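Local coordinates for hypothetical protein, similar to alpha-acetolactate decarboxylase (Staphylococcus aureus subsp. aureus, PDB 1XV2) that is of unknown function but carries a bound zinc ion and probably converts acetolactate to acetoin with release of carbon dioxide, at residues D141-R144 / R145-E148. Residues are numbered along the deposited sequence; the frame is centred on the assembly and turned at random.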
loop_
_atom_site.group_PDB
_atom_site.type_symbol
_atom_site.label_atom_id
_atom_site.label_comp_id
_atom_site.label_asym_id
_atom_site.label_seq_id
_atom_site.Cartn_x
_atom_site.Cartn_y
_atom_site.Cartn_z
ATOM N N ASP A 141 -15.957 -17.795 -3.269
ATOM C CA ASP A 141 -16.929 -18.720 -3.839
ATOM C C ASP A 141 -16.406 -19.330 -5.131
ATOM O O ASP A 141 -16.725 -20.468 -5.463
ATOM C CB ASP A 141 -18.263 -18.013 -4.110
ATOM C CG ASP A 141 -18.886 -17.433 -2.851
ATOM O OD1 ASP A 141 -18.886 -18.123 -1.810
ATOM O OD2 ASP A 141 -19.385 -16.288 -2.907
ATOM N N SER A 142 -15.605 -18.565 -5.864
ATOM C CA SER A 142 -15.038 -19.052 -7.113
ATOM C C SER A 142 -13.937 -20.054 -6.806
ATOM O O SER A 142 -13.883 -21.136 -7.396
ATOM C CB SER A 142 -14.473 -17.893 -7.928
ATOM O OG SER A 142 -15.505 -16.995 -8.295
ATOM N N ALA A 143 -13.071 -19.692 -5.864
ATOM C CA ALA A 143 -11.960 -20.547 -5.473
ATOM C C ALA A 143 -12.421 -21.919 -4.980
ATOM O O ALA A 143 -11.748 -22.923 -5.204
ATOM C CB ALA A 143 -11.134 -19.855 -4.394
ATOM N N ARG A 144 -13.570 -21.962 -4.317
ATOM C CA ARG A 144 -14.092 -23.219 -3.789
ATOM C C ARG A 144 -14.665 -24.163 -4.843
ATOM O O ARG A 144 -15.047 -25.291 -4.527
ATOM C CB ARG A 144 -15.137 -22.932 -2.711
ATOM C CG ARG A 144 -14.529 -22.435 -1.410
ATOM C CD ARG A 144 -15.581 -21.912 -0.450
ATOM N NE ARG A 144 -14.985 -21.511 0.821
ATOM C CZ ARG A 144 -15.607 -20.781 1.742
ATOM N NH1 ARG A 144 -16.850 -20.369 1.535
ATOM N NH2 ARG A 144 -14.983 -20.463 2.869
ATOM N N ARG A 145 -14.723 -23.708 -6.090
ATOM C CA ARG A 145 -15.230 -24.533 -7.181
ATOM C C ARG A 145 -14.249 -24.475 -8.347
ATOM O O ARG A 145 -14.573 -24.856 -9.471
ATOM C CB ARG A 145 -16.612 -24.042 -7.631
ATOM C CG ARG A 145 -16.629 -22.654 -8.264
ATOM C CD ARG A 145 -18.062 -22.186 -8.519
ATOM N NE ARG A 145 -18.124 -20.840 -9.089
ATOM C CZ ARG A 145 -17.958 -20.553 -10.377
ATOM N NH1 ARG A 145 -17.722 -21.518 -11.258
ATOM N NH2 ARG A 145 -18.022 -19.291 -10.784
ATOM N N GLN A 146 -13.041 -24.002 -8.059
ATOM C CA GLN A 146 -11.996 -23.870 -9.065
ATOM C C GLN A 146 -11.475 -25.200 -9.576
ATOM O O GLN A 146 -11.393 -26.182 -8.836
ATOM C CB GLN A 146 -10.802 -23.103 -8.495
ATOM C CG GLN A 146 -10.110 -23.842 -7.351
ATOM C CD GLN A 146 -8.976 -23.053 -6.734
ATOM O OE1 GLN A 146 -9.024 -21.829 -6.671
ATOM N NE2 GLN A 146 -7.957 -23.755 -6.255
ATOM N N PRO A 147 -11.126 -25.252 -10.866
ATOM C CA PRO A 147 -10.596 -26.502 -11.397
ATOM C C PRO A 147 -9.088 -26.454 -11.118
ATOM O O PRO A 147 -8.512 -25.373 -10.961
ATOM C CB PRO A 147 -10.930 -26.412 -12.881
ATOM C CG PRO A 147 -10.808 -24.952 -13.156
ATOM C CD PRO A 147 -11.500 -24.333 -11.955
ATOM N N GLU A 148 -8.463 -27.619 -11.028
ATOM C CA GLU A 148 -7.033 -27.699 -10.770
ATOM C C GLU A 148 -6.433 -28.728 -11.714
ATOM O O GLU A 148 -7.039 -29.766 -11.978
ATOM C CB GLU A 148 -6.780 -28.096 -9.309
ATOM C CG GLU A 148 -7.073 -26.980 -8.296
ATOM C CD GLU A 148 -7.041 -27.460 -6.845
ATOM O OE1 GLU A 148 -6.193 -28.317 -6.513
ATOM O OE2 GLU A 148 -7.858 -26.970 -6.033
HETATM O O HOH W 1 -18.185 -18.287 -8.135
#
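R145 folds back alongside S142 at a type I beta turn, A143 to Q146, through which the short helix 140-143 gives way to the loop before strand 148-151. In the backbone, R145 N donates to S142 O over 3.0 Å with an N-H...O angle of 158°, though the donor stands well above the carbonyl plane; the turn's own bond, Q146 N to A143 O, is weak and, with A143 O less surely placed, doubtful. In the side chains, a chi1 of 66° sets R145 CG between its backbone N and carbonyl carbon, and the extended chain then runs back alongside D141 and S142. R145 CG lies 3.3 Å from S142 O and 3.6 Å from D141 O, and D141 O and S142 CA lie obliquely to the guanidinium. One water joins the two polar ends: it accepts from R145 NE at 2.7 Å, in the guanidinium plane and at its edge, and donates to S142 OG at 3.0 Å. Both groups have further partners, R145 NH2 bonding A131 O and S142 OG bonding Q132 NE2, so helix and turn are both tied to the loop preceding the helix. R144 instead forms a salt bridge with E235.

Q146, the next residue, turns its amide toward R127. Q146 OE1 accepts from R127 NH1 and lies 3.7 Å from A143 CB, while the side chain comes within about 9 Å of the zinc ion. Q146 NE2 reaches E148 OE2 at 3.2 Å, with the carboxylate oxygen nearly in the amide plane but the nitrogen 44° out of the carboxylate plane.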